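Local structure of neurotrypsin (Mus musculus, 6H8M) at residues I30-W35 against A55-Y60; D37-V42 against D71-T76; A41-Q46 against A101-D106; G3-L8 against E20-G25; K14-V19 against A59-G64. The protein is a secreted brain serine protease that plays a role in neuronal plasticity, represented here by its third scavenger receptor cysteine-rich (SRCR) domain. All blocks are in the same frame, centred on the assembly; numbering follows the deposited sequence.

Contact 1: residues I30-W35 against A55-Y60; sequences ICDDGW and ARTMAY
D32 reaches across to T57 and M58. Its CG sits between the backbone N and the carbonyl carbon (chi1 70°), and this rotation turns the carboxylate toward the other segment. At the root of the side chain, D32 CB packs on the methyl of T57, 3.8 Å from CG2. The two side chains cross at about a right angle. One atom further out, D32 CG lies 4.0 Å from T57 CB. The tip is the polar part. D32 OD2 accepts the backbone N-H of M58 at 2.8 Å, with an angle of 144° at the hydrogen. The donor comes from the anti side of the carboxylate and lies 18° out of its plane. The thioether of M58 lies beside the same oxygen: its chain bends at chi2 and chi3, leaving SD 3.4 Å from D32 OD2.

W35 makes the second patch. Its CD1 is 3.7 Å from A55 CB, and the T57 methyl meets the indole at its edge, near the ring plane. W35 NE1 donates a hydrogen bond to G102 O. A type II turn from D32 to W35 carries both residues, with G34 at positive phi, and is closed by W35 N to D32 O at 2.9 Å.

The loop 30-35 thus links strand 26-30 to helix 37-46 while its D32 holds the chain leaving strand 53-56. W35 in turn packs on V103 of strand 102-105, V19 of strand 18-23 and the ring of H39 on the helix.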
# COMPACT_ATOMS: atom_id res chain seq x y z
N ILE A 30 2.57 -5.09 1.43
CA ILE A 30 1.80 -4.63 2.56
C ILE A 30 0.50 -5.42 2.62
O ILE A 30 -0.23 -5.55 1.62
CB ILE A 30 1.49 -3.14 2.40
CG1 ILE A 30 2.76 -2.32 2.22
CG2 ILE A 30 0.63 -2.63 3.53
CD1 ILE A 30 2.47 -0.82 2.17
N CYS A 31 0.18 -5.96 3.79
CA CYS A 31 -1.07 -6.70 4.03
C CYS A 31 -2.29 -5.75 3.96
O CYS A 31 -2.24 -4.65 4.45
CB CYS A 31 -1.04 -7.39 5.39
SG CYS A 31 -2.46 -8.47 5.65
N ASP A 32 -3.42 -6.24 3.42
CA ASP A 32 -4.60 -5.40 3.21
C ASP A 32 -5.48 -5.31 4.46
O ASP A 32 -6.54 -4.71 4.37
CB ASP A 32 -5.41 -5.87 1.99
CG ASP A 32 -6.11 -7.21 2.21
OD1 ASP A 32 -5.95 -7.80 3.31
OD2 ASP A 32 -6.75 -7.71 1.28
N ASP A 33 -5.08 -5.93 5.60
CA ASP A 33 -5.88 -5.92 6.79
C ASP A 33 -5.98 -4.45 7.23
O ASP A 33 -4.95 -3.78 7.50
CB ASP A 33 -5.23 -6.77 7.88
CG ASP A 33 -6.26 -7.05 8.95
OD1 ASP A 33 -7.33 -7.62 8.62
OD2 ASP A 33 -6.07 -6.52 10.04
N GLY A 34 -7.19 -3.94 7.27
CA GLY A 34 -7.38 -2.54 7.65
C GLY A 34 -7.02 -1.54 6.54
O GLY A 34 -6.97 -0.36 6.85
N TRP A 35 -6.74 -1.98 5.30
CA TRP A 35 -6.31 -1.10 4.24
C TRP A 35 -7.55 -0.46 3.59
O TRP A 35 -8.46 -1.18 3.22
CB TRP A 35 -5.46 -1.89 3.20
CG TRP A 35 -4.81 -1.09 2.11
CD1 TRP A 35 -5.26 -0.98 0.81
CD2 TRP A 35 -3.52 -0.44 2.13
NE1 TRP A 35 -4.37 -0.22 0.10
CE2 TRP A 35 -3.30 0.12 0.87
CE3 TRP A 35 -2.57 -0.24 3.13
CZ2 TRP A 35 -2.15 0.82 0.54
CZ3 TRP A 35 -1.45 0.48 2.82
CH2 TRP A 35 -1.26 1.05 1.56
N ALA A 55 -8.39 2.37 -2.61
CA ALA A 55 -7.71 1.11 -2.27
C ALA A 55 -8.14 -0.03 -3.21
O ALA A 55 -9.34 -0.13 -3.61
CB ALA A 55 -8.04 0.73 -0.86
N ARG A 56 -7.22 -0.99 -3.46
CA ARG A 56 -7.62 -2.26 -4.02
C ARG A 56 -6.99 -3.35 -3.17
O ARG A 56 -5.81 -3.24 -2.83
CB ARG A 56 -7.06 -2.35 -5.43
CG ARG A 56 -7.76 -1.47 -6.48
CD ARG A 56 -9.13 -2.04 -6.83
NE ARG A 56 -9.95 -1.22 -7.73
CZ ARG A 56 -10.92 -0.40 -7.36
NH1 ARG A 56 -11.11 -0.08 -6.08
NH2 ARG A 56 -11.68 0.14 -8.29
N THR A 57 -7.79 -4.33 -2.75
CA THR A 57 -7.36 -5.29 -1.68
C THR A 57 -7.26 -6.68 -2.31
O THR A 57 -7.64 -6.92 -3.46
CB THR A 57 -8.31 -5.18 -0.49
OG1 THR A 57 -9.62 -5.34 -1.02
CG2 THR A 57 -8.12 -3.87 0.22
N MET A 58 -6.86 -7.64 -1.49
CA MET A 58 -6.85 -9.05 -1.82
C MET A 58 -6.11 -9.30 -3.15
O MET A 58 -6.60 -10.07 -4.00
CB MET A 58 -8.27 -9.61 -1.90
CG MET A 58 -8.97 -9.63 -0.60
SD MET A 58 -8.04 -10.74 0.64
CE MET A 58 -8.61 -12.37 0.18
N ALA A 59 -4.87 -8.78 -3.25
CA ALA A 59 -3.98 -9.05 -4.37
C ALA A 59 -4.72 -8.82 -5.70
O ALA A 59 -4.64 -9.60 -6.68
CB ALA A 59 -3.44 -10.47 -4.33
N TYR A 60 -5.33 -7.64 -5.81
CA TYR A 60 -6.18 -7.29 -6.96
C TYR A 60 -5.39 -7.29 -8.24
O TYR A 60 -5.95 -7.80 -9.20
CB TYR A 60 -6.75 -5.86 -6.72
CG TYR A 60 -7.65 -5.39 -7.82
CD1 TYR A 60 -9.00 -5.68 -7.78
CD2 TYR A 60 -7.17 -4.59 -8.83
CE1 TYR A 60 -9.83 -5.25 -8.81
CE2 TYR A 60 -8.01 -4.13 -9.86
CZ TYR A 60 -9.33 -4.51 -9.86
OH TYR A 60 -10.19 -4.08 -10.80

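Contact 2: residues D37-V42 against D71-T76; sequences DKHAAV and DNVKCT
H39 and V73 share the hydrogen bond of this contact. H39 NE2 donates to V73 O at 2.8 Å, with 149° at the hydrogen. The donor stands above the carbonyl plane, 57° out of it. H39 CG is anti to its carbonyl carbon (chi1 -56°), which carries the ring toward V73 and C75. ND1 accepts from T36 N, so two bonds fix the ring's rotation.

Ring contacts come next. C75 CB lies over one face of H39, 4.1 Å from the ring centroid, as a CH-pi contact. C75 SG approaches obliquely, 3.6 Å from H39 CD2. A phenylalanine in place of H39 would probably leave V73 O and T36 N without their hydrogen-bond mates and set the ring free to turn.

The remaining contacts are van der Waals. V73 CG1 is 3.9 Å from H39 CD2, and V42 CG2 is 4.1 Å from C75 SG. K38 runs its alkyl chain alongside the carbonyl of T76, with CD 3.2 Å from T76 O.

C75 is disulfide-bonded to C85. Helix 37-46 therefore packs against a cystine at the end of strand 68-74. It is one of three, a number consistent with group A SRCR domains.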
# COMPACT_ATOMS: atom_id res chain seq x y z
N ASP A 37 -9.25 3.57 1.70
CA ASP A 37 -8.98 4.74 0.81
C ASP A 37 -8.00 5.71 1.49
O ASP A 37 -7.28 6.40 0.76
CB ASP A 37 -10.28 5.36 0.28
CG ASP A 37 -11.03 4.44 -0.67
OD1 ASP A 37 -10.52 3.34 -0.95
OD2 ASP A 37 -12.12 4.84 -1.12
N LYS A 38 -8.04 5.84 2.82
CA LYS A 38 -7.09 6.72 3.55
C LYS A 38 -5.66 6.23 3.28
O LYS A 38 -4.81 7.08 2.98
CB LYS A 38 -7.41 6.70 5.05
CG LYS A 38 -8.82 7.17 5.41
CD LYS A 38 -9.06 7.22 6.91
CE LYS A 38 -10.35 7.91 7.29
NZ LYS A 38 -11.53 7.05 7.03
N HIS A 39 -5.40 4.91 3.34
CA HIS A 39 -4.09 4.41 2.99
C HIS A 39 -3.72 4.74 1.56
O HIS A 39 -2.57 5.13 1.26
CB HIS A 39 -4.01 2.91 3.29
CG HIS A 39 -4.34 2.58 4.70
ND1 HIS A 39 -5.64 2.49 5.17
CD2 HIS A 39 -3.54 2.29 5.75
CE1 HIS A 39 -5.64 2.30 6.49
NE2 HIS A 39 -4.35 2.12 6.87
N ALA A 40 -4.66 4.54 0.64
CA ALA A 40 -4.43 4.81 -0.73
C ALA A 40 -4.10 6.28 -0.97
O ALA A 40 -3.13 6.55 -1.76
CB ALA A 40 -5.61 4.42 -1.59
N ALA A 41 -4.76 7.18 -0.24
CA ALA A 41 -4.49 8.63 -0.36
C ALA A 41 -3.03 8.90 0.00
O ALA A 41 -2.33 9.68 -0.71
CB ALA A 41 -5.47 9.47 0.47
N VAL A 42 -2.52 8.24 1.05
CA VAL A 42 -1.23 8.50 1.53
C VAL A 42 -0.17 7.96 0.54
O VAL A 42 0.79 8.64 0.20
CB VAL A 42 -0.99 7.92 2.94
CG1 VAL A 42 0.48 8.01 3.35
CG2 VAL A 42 -1.87 8.62 3.96
N ASP A 71 1.82 -5.06 8.22
CA ASP A 71 0.69 -5.95 8.56
C ASP A 71 -0.55 -5.13 8.89
O ASP A 71 -1.67 -5.52 8.44
CB ASP A 71 0.95 -6.81 9.80
CG ASP A 71 1.87 -8.00 9.60
OD1 ASP A 71 1.56 -8.83 8.70
OD2 ASP A 71 2.89 -8.07 10.33
N ASN A 72 -0.38 -4.03 9.62
CA ASN A 72 -1.51 -3.23 10.04
C ASN A 72 -1.11 -1.78 10.20
O ASN A 72 -0.82 -1.33 11.30
CB ASN A 72 -2.09 -3.69 11.39
CG ASN A 72 -3.46 -4.31 11.24
OD1 ASN A 72 -4.47 -3.60 11.28
ND2 ASN A 72 -3.50 -5.62 11.07
N VAL A 73 -1.20 -1.05 9.11
CA VAL A 73 -0.86 0.34 9.08
C VAL A 73 -2.11 1.11 9.48
O VAL A 73 -3.17 0.72 8.99
CB VAL A 73 -0.41 0.70 7.64
CG1 VAL A 73 -0.02 2.15 7.50
CG2 VAL A 73 0.71 -0.20 7.14
N LYS A 74 -1.99 2.12 10.36
CA LYS A 74 -3.06 3.07 10.69
C LYS A 74 -2.71 4.43 10.08
O LYS A 74 -1.67 4.95 10.34
CB LYS A 74 -3.27 3.22 12.20
CG LYS A 74 -4.55 3.96 12.59
CD LYS A 74 -4.88 3.87 14.09
CE LYS A 74 -6.04 4.77 14.47
NZ LYS A 74 -6.63 4.39 15.79
N CYS A 75 -3.55 4.93 9.19
CA CYS A 75 -3.37 6.22 8.50
C CYS A 75 -4.62 7.05 8.84
O CYS A 75 -5.75 6.52 8.82
CB CYS A 75 -3.23 6.04 6.97
SG CYS A 75 -1.64 5.33 6.38
N THR A 76 -4.47 8.36 9.07
CA THR A 76 -5.62 9.28 9.06
C THR A 76 -6.09 9.54 7.62
O THR A 76 -7.26 9.76 7.42
CB THR A 76 -5.26 10.62 9.70
OG1 THR A 76 -4.39 11.27 8.77
CG2 THR A 76 -4.67 10.48 11.09

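Contact 3: residues A41-Q46 against A101-D106; sequences AVICRQ and AGVICD
I43 begins the contact from the helix. Its CB lies 4.2 Å from V103 CG1, and the rest of its side chain leads away, to W35 and V19. The next residue, C44, carries the joint. Its SG stands anti to the carbonyl carbon (chi1 -67°), pointing to the strand, where it is bonded to C105 SG at 2.0 Å. The bridge has a chi3 of -81°, close to the relaxed value for a disulfide, and holds the two CA atoms 5.4 Å apart. The same sulfur also touches V103: C44 SG is 4.0 Å from V103 CG2. V103 thus fills the angle between I43 and the cystine, one methyl to each. Further along, Q46 NE2 ties the helix to F4 O.

The short axes of helix 41-46 and strand 102-105 come within 8.3 Å and run at 60° to each other. The covalent bond therefore fastens the domain's helix 37-46 across the two-stranded sheet of 53-56 and 102-105. A buried cystine tying the helix to the C-terminal strand is one of the conserved disulfides of the SRCR fold.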
# COMPACT_ATOMS: atom_id res chain seq x y z
N ALA A 41 -4.76 7.18 -0.24
CA ALA A 41 -4.49 8.63 -0.36
C ALA A 41 -3.03 8.90 0.00
O ALA A 41 -2.33 9.68 -0.71
CB ALA A 41 -5.47 9.47 0.47
N VAL A 42 -2.52 8.24 1.05
CA VAL A 42 -1.23 8.50 1.53
C VAL A 42 -0.17 7.96 0.54
O VAL A 42 0.79 8.64 0.20
CB VAL A 42 -0.99 7.92 2.94
CG1 VAL A 42 0.48 8.01 3.35
CG2 VAL A 42 -1.87 8.62 3.96
N ILE A 43 -0.37 6.74 0.06
CA ILE A 43 0.56 6.21 -0.95
C ILE A 43 0.61 7.10 -2.17
O ILE A 43 1.72 7.44 -2.69
CB ILE A 43 0.12 4.78 -1.31
CG1 ILE A 43 0.24 3.83 -0.13
CG2 ILE A 43 0.92 4.30 -2.53
CD1 ILE A 43 1.62 3.66 0.40
N CYS A 44 -0.56 7.45 -2.70
CA CYS A 44 -0.66 8.25 -3.88
C CYS A 44 -0.06 9.66 -3.70
O CYS A 44 0.67 10.16 -4.59
CB CYS A 44 -2.11 8.30 -4.34
SG CYS A 44 -2.69 6.66 -4.91
N ARG A 45 -0.26 10.24 -2.51
CA ARG A 45 0.34 11.54 -2.15
C ARG A 45 1.87 11.45 -2.17
O ARG A 45 2.52 12.27 -2.75
CB ARG A 45 -0.23 12.04 -0.80
CG ARG A 45 0.23 13.44 -0.40
CD ARG A 45 -0.50 13.97 0.84
NE ARG A 45 -1.95 14.02 0.73
CZ ARG A 45 -2.80 13.22 1.37
NH1 ARG A 45 -2.39 12.34 2.27
NH2 ARG A 45 -4.08 13.31 1.07
N GLN A 46 2.44 10.42 -1.56
CA GLN A 46 3.86 10.25 -1.53
C GLN A 46 4.42 10.12 -2.96
O GLN A 46 5.53 10.62 -3.21
CB GLN A 46 4.29 9.11 -0.63
CG GLN A 46 5.80 9.07 -0.45
CD GLN A 46 6.37 7.86 0.26
OE1 GLN A 46 5.79 7.32 1.18
NE2 GLN A 46 7.59 7.54 -0.07
N ALA A 101 -1.88 -5.51 -0.62
CA ALA A 101 -2.63 -4.28 -0.83
C ALA A 101 -2.18 -3.58 -2.12
O ALA A 101 -0.99 -3.69 -2.50
CB ALA A 101 -2.35 -3.38 0.38
N GLY A 102 -3.08 -2.76 -2.62
CA GLY A 102 -2.88 -2.01 -3.84
C GLY A 102 -3.60 -0.70 -3.81
O GLY A 102 -4.41 -0.48 -2.90
N VAL A 103 -3.45 0.12 -4.87
CA VAL A 103 -4.05 1.40 -4.99
C VAL A 103 -4.37 1.71 -6.46
O VAL A 103 -3.69 1.16 -7.33
CB VAL A 103 -3.16 2.53 -4.44
CG1 VAL A 103 -2.77 2.26 -2.98
CG2 VAL A 103 -1.92 2.73 -5.27
N ILE A 104 -5.29 2.66 -6.66
CA ILE A 104 -5.44 3.45 -7.84
C ILE A 104 -5.33 4.92 -7.48
O ILE A 104 -6.16 5.41 -6.75
CB ILE A 104 -6.76 3.17 -8.54
CG1 ILE A 104 -6.89 1.71 -8.89
CG2 ILE A 104 -6.89 4.07 -9.79
CD1 ILE A 104 -8.24 1.36 -9.34
N CYS A 105 -4.32 5.61 -8.03
CA CYS A 105 -4.16 7.03 -7.83
C CYS A 105 -4.82 7.83 -8.96
O CYS A 105 -4.93 7.35 -10.06
CB CYS A 105 -2.69 7.41 -7.78
SG CYS A 105 -1.66 6.43 -6.65
N ASP A 106 -5.31 9.04 -8.62
CA ASP A 106 -5.98 9.91 -9.56
C ASP A 106 -7.15 9.15 -10.21
O ASP A 106 -7.33 9.13 -11.43
CB ASP A 106 -5.01 10.50 -10.58
CG ASP A 106 -4.12 11.61 -10.02
OD1 ASP A 106 -4.16 11.85 -8.76
OD2 ASP A 106 -3.34 12.14 -10.81

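Contact 4: residues G3-L8 against E20-G25; sequences GFPIRL and EVFVNG
R7 and E20 meet because their side chains leave the sheet on the same face. R7 CG sits between the backbone N and the carbonyl carbon (chi1 66°) and the chain then runs straight to NE, while E20 CG is anti to its carbonyl carbon (chi1 -64°) and extends beyond. Both R7 nitrogens on that side grip one oxygen. R7 NH2 reaches E20 OE2 at 2.8 Å, close to the line of the C-O bond, and R7 NE reaches the same OE2 at 3.2 Å from the anti side. The oxygen lies in the guanidinium plane. The other oxygen, E20 OE1, pairs with R18, and R7 also makes a cation-pi contact with W27. A leucine at R7 would probably leave E20 OE2 without its charged mate and W27 without the cation.

The backbones here belong to the hairpin of strands 6-10 and 18-23, which forms one edge of the SRCR domain's five-stranded sheet. R7 and E20 are a hydrogen-bonded antiparallel pair, with E20 N to R7 O and R7 N to E20 O both 2.9 Å. I6 and V21 are the next, non-hydrogen-bonded pair, and touch on the other face through I6 CG2 and V21 CG1, 3.9 Å apart. Just before strand 6-10 begins, P5 O still accepts from F22 N at 3.0 Å. P5 CB packs on F22 CB at 3.8 Å. F4 brings CD1 to 3.8 Å from V23 CG2.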
# COMPACT_ATOMS: atom_id res chain seq x y z
N GLY A 3 12.08 8.26 5.19
CA GLY A 3 10.88 7.63 4.62
C GLY A 3 11.23 6.30 3.97
O GLY A 3 12.33 5.80 4.05
N PHE A 4 10.26 5.74 3.28
CA PHE A 4 10.39 4.46 2.65
C PHE A 4 10.39 4.65 1.15
O PHE A 4 9.49 5.35 0.66
CB PHE A 4 9.14 3.63 2.94
CG PHE A 4 9.03 3.21 4.37
CD1 PHE A 4 9.96 2.35 4.91
CD2 PHE A 4 7.97 3.63 5.15
CE1 PHE A 4 9.86 1.94 6.23
CE2 PHE A 4 7.87 3.22 6.47
CZ PHE A 4 8.81 2.37 7.01
N PRO A 5 11.27 4.00 0.38
CA PRO A 5 10.99 3.88 -1.06
C PRO A 5 9.70 3.07 -1.27
O PRO A 5 9.52 1.98 -0.64
CB PRO A 5 12.26 3.19 -1.61
CG PRO A 5 13.31 3.36 -0.49
CD PRO A 5 12.50 3.30 0.79
N ILE A 6 8.90 3.47 -2.28
CA ILE A 6 7.66 2.84 -2.65
C ILE A 6 7.52 2.80 -4.16
O ILE A 6 8.08 3.71 -4.92
CB ILE A 6 6.46 3.55 -1.98
CG1 ILE A 6 6.28 4.97 -2.41
CG2 ILE A 6 6.56 3.48 -0.48
CD1 ILE A 6 4.98 5.54 -1.89
N ARG A 7 6.88 1.74 -4.64
CA ARG A 7 6.56 1.61 -6.07
C ARG A 7 5.25 0.88 -6.21
O ARG A 7 4.85 0.16 -5.36
CB ARG A 7 7.70 0.87 -6.80
CG ARG A 7 7.90 -0.59 -6.43
CD ARG A 7 9.10 -1.22 -7.11
NE ARG A 7 9.11 -2.64 -6.76
CZ ARG A 7 10.12 -3.44 -6.96
NH1 ARG A 7 11.23 -2.96 -7.49
NH2 ARG A 7 10.00 -4.72 -6.63
N LEU A 8 4.59 1.08 -7.36
CA LEU A 8 3.41 0.34 -7.74
C LEU A 8 3.75 -0.65 -8.88
O LEU A 8 4.56 -0.29 -9.78
CB LEU A 8 2.31 1.28 -8.26
CG LEU A 8 1.90 2.35 -7.25
CD1 LEU A 8 0.75 3.14 -7.84
CD2 LEU A 8 1.57 1.77 -5.86
N GLU A 20 4.56 -1.85 -3.27
CA GLU A 20 5.75 -2.47 -2.75
C GLU A 20 6.57 -1.40 -2.04
O GLU A 20 6.66 -0.23 -2.48
CB GLU A 20 6.51 -3.22 -3.85
CG GLU A 20 5.65 -4.39 -4.38
CD GLU A 20 6.25 -5.45 -5.24
OE1 GLU A 20 5.61 -6.53 -5.37
OE2 GLU A 20 7.34 -5.16 -5.74
N VAL A 21 7.22 -1.82 -0.94
CA VAL A 21 7.99 -0.91 -0.15
C VAL A 21 9.35 -1.54 0.13
O VAL A 21 9.46 -2.77 0.22
CB VAL A 21 7.29 -0.56 1.16
CG1 VAL A 21 5.88 -0.09 0.90
CG2 VAL A 21 7.22 -1.79 2.06
N PHE A 22 10.39 -0.71 0.21
CA PHE A 22 11.75 -1.20 0.33
C PHE A 22 12.22 -0.97 1.78
O PHE A 22 12.31 0.16 2.23
CB PHE A 22 12.71 -0.48 -0.62
CG PHE A 22 14.09 -1.09 -0.66
CD1 PHE A 22 14.32 -2.18 -1.48
CD2 PHE A 22 15.13 -0.63 0.15
CE1 PHE A 22 15.57 -2.77 -1.53
CE2 PHE A 22 16.39 -1.23 0.10
CZ PHE A 22 16.60 -2.29 -0.74
N VAL A 23 12.43 -2.08 2.47
CA VAL A 23 12.68 -2.12 3.94
C VAL A 23 13.69 -3.23 4.18
O VAL A 23 13.54 -4.30 3.61
CB VAL A 23 11.38 -2.44 4.69
CG1 VAL A 23 11.58 -2.48 6.20
CG2 VAL A 23 10.29 -1.42 4.42
N ASN A 24 14.68 -3.03 5.05
CA ASN A 24 15.59 -4.09 5.42
C ASN A 24 16.21 -4.76 4.19
O ASN A 24 16.31 -5.97 4.14
CB ASN A 24 14.83 -5.09 6.31
CG ASN A 24 14.59 -4.50 7.69
OD1 ASN A 24 15.35 -3.66 8.12
ND2 ASN A 24 13.52 -4.90 8.33
N GLY A 25 16.58 -3.97 3.20
CA GLY A 25 17.37 -4.42 2.06
C GLY A 25 16.54 -5.13 1.02
O GLY A 25 17.10 -5.66 0.08

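Contact 5: residues K14-V19 against A59-G64; sequences KKEGRV and AYFGEG
R18 and F61 come within 5.9 Å CA to CA where the chain turns a corner at G17 and a type I turn runs from A59 to G62. The F61 ring lies flat on the backbone at that corner. G17 CA is 3.6 Å from the ring centroid, a CH-pi contact over one face, and the ring atom F61 CD2 comes to 3.2 Å from G17 C. Y60 CD2 covers the opposite face, so the ring is sandwiched. E16 crosses it at about a right angle, with OE2 3.6 Å from F61 CE1. That carboxylate oxygen also accepts from E12 N.

Here the loop between strands 53-56 and 68-74 of the SRCR domain covers the corner at G17 that leads into strand 18-23. G17, at positive phi, has backbone angles that call for glycine.

R18 does the rest. Its chain bends at chi3 (60°), which lays the guanidinium against the backbone of G62-G64. R18 NE is 3.3 Å from G64 CA, which lies over one face of the group; G64, with no side chain, lets the guanidinium come this close. R18 NH1 makes a weak hydrogen bond to G62 O at 3.1 Å. The charge is met by salt bridges from NH1 to D10 and from NH2 to E20.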
# COMPACT_ATOMS: atom_id res chain seq x y z
N LYS A 14 1.04 3.51 -14.71
CA LYS A 14 1.98 3.75 -13.61
C LYS A 14 1.24 4.33 -12.41
O LYS A 14 1.82 4.37 -11.35
CB LYS A 14 3.11 4.68 -14.05
CG LYS A 14 2.67 6.05 -14.49
CD LYS A 14 3.83 6.92 -15.03
CE LYS A 14 3.34 8.23 -15.63
NZ LYS A 14 2.34 8.87 -14.74
N LYS A 15 -0.04 4.70 -12.56
CA LYS A 15 -0.80 5.30 -11.48
C LYS A 15 -1.58 4.27 -10.66
O LYS A 15 -2.25 4.69 -9.74
CB LYS A 15 -1.79 6.33 -12.03
CG LYS A 15 -1.14 7.64 -12.42
CD LYS A 15 -2.16 8.72 -12.72
CE LYS A 15 -1.58 9.83 -13.59
NZ LYS A 15 -2.43 11.04 -13.52
N GLU A 16 -1.41 2.96 -10.89
CA GLU A 16 -2.09 1.98 -10.09
C GLU A 16 -1.24 0.71 -10.03
O GLU A 16 -0.31 0.52 -10.77
CB GLU A 16 -3.43 1.62 -10.72
CG GLU A 16 -3.28 0.87 -12.05
CD GLU A 16 -4.58 0.43 -12.72
OE1 GLU A 16 -5.60 1.07 -12.48
OE2 GLU A 16 -4.53 -0.55 -13.48
N GLY A 17 -1.46 -0.07 -8.99
CA GLY A 17 -0.85 -1.39 -8.90
C GLY A 17 -0.72 -1.86 -7.45
O GLY A 17 -1.19 -1.15 -6.51
N ARG A 18 -0.05 -3.00 -7.27
CA ARG A 18 0.24 -3.54 -5.91
C ARG A 18 1.34 -2.67 -5.29
O ARG A 18 2.35 -2.42 -5.98
CB ARG A 18 0.68 -5.00 -6.00
CG ARG A 18 1.01 -5.64 -4.66
CD ARG A 18 1.48 -7.07 -4.81
NE ARG A 18 2.69 -7.18 -5.61
CZ ARG A 18 2.70 -7.34 -6.93
NH1 ARG A 18 1.56 -7.41 -7.60
NH2 ARG A 18 3.85 -7.43 -7.58
N VAL A 19 1.17 -2.27 -4.03
CA VAL A 19 2.15 -1.42 -3.30
C VAL A 19 3.33 -2.25 -2.86
O VAL A 19 3.13 -3.30 -2.25
CB VAL A 19 1.51 -0.75 -2.08
CG1 VAL A 19 2.59 0.16 -1.48
CG2 VAL A 19 0.28 0.05 -2.49
N ALA A 59 -4.87 -8.78 -3.25
CA ALA A 59 -3.98 -9.05 -4.37
C ALA A 59 -4.72 -8.82 -5.70
O ALA A 59 -4.64 -9.60 -6.68
CB ALA A 59 -3.44 -10.47 -4.33
N TYR A 60 -5.33 -7.64 -5.81
CA TYR A 60 -6.18 -7.29 -6.96
C TYR A 60 -5.39 -7.29 -8.24
O TYR A 60 -5.95 -7.80 -9.20
CB TYR A 60 -6.75 -5.86 -6.72
CG TYR A 60 -7.65 -5.39 -7.82
CD1 TYR A 60 -9.00 -5.68 -7.78
CD2 TYR A 60 -7.17 -4.59 -8.83
CE1 TYR A 60 -9.83 -5.25 -8.81
CE2 TYR A 60 -8.01 -4.13 -9.86
CZ TYR A 60 -9.33 -4.51 -9.86
OH TYR A 60 -10.19 -4.08 -10.80
N PHE A 61 -4.18 -6.75 -8.21
CA PHE A 61 -3.30 -6.73 -9.32
C PHE A 61 -2.39 -7.97 -9.40
O PHE A 61 -1.51 -7.98 -10.28
CB PHE A 61 -2.43 -5.47 -9.25
CG PHE A 61 -3.22 -4.17 -9.31
CD1 PHE A 61 -3.82 -3.72 -10.47
CD2 PHE A 61 -3.45 -3.44 -8.15
CE1 PHE A 61 -4.55 -2.53 -10.48
CE2 PHE A 61 -4.19 -2.28 -8.19
CZ PHE A 61 -4.77 -1.84 -9.32
N GLY A 62 -2.56 -8.94 -8.53
CA GLY A 62 -1.61 -10.02 -8.50
C GLY A 62 -0.90 -10.04 -7.18
O GLY A 62 -0.80 -9.02 -6.45
N GLU A 63 -0.39 -11.22 -6.86
CA GLU A 63 0.32 -11.43 -5.61
C GLU A 63 1.73 -10.97 -5.77
O GLU A 63 2.38 -11.26 -6.79
CB GLU A 63 0.27 -12.90 -5.17
CG GLU A 63 -1.16 -13.39 -4.88
CD GLU A 63 -1.26 -14.77 -4.25
OE1 GLU A 63 -0.21 -15.25 -3.82
OE2 GLU A 63 -2.40 -15.28 -4.06
N GLY A 64 2.29 -10.44 -4.70
CA GLY A 64 3.75 -10.15 -4.69
C GLY A 64 4.52 -11.37 -4.19
O GLY A 64 3.92 -12.43 -4.04

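All five contacts lie in one compact SRCR domain, with centres about 9 to 16 Å apart. Contacts 4 and 5 share strand 18-23, and contacts 2 and 3 share helix 37-46. Contacts 1 and 5 both end on the loop after strand 53-56 and share A59 and Y60. Along the chain, contact 4 closes before contacts 1, 2 and 3 open, but contact 5 alternates with contacts 2, 3 and 4. Contacts 1 and 3 meet in the small sheet of 53-56 and 102-105, where R56 N probably hydrogen-bonds to G102 O. Contacts 2 and 4 do not touch, though both reach the five-stranded sheet. This interleaving ties distant parts of the short chain together around its single helix.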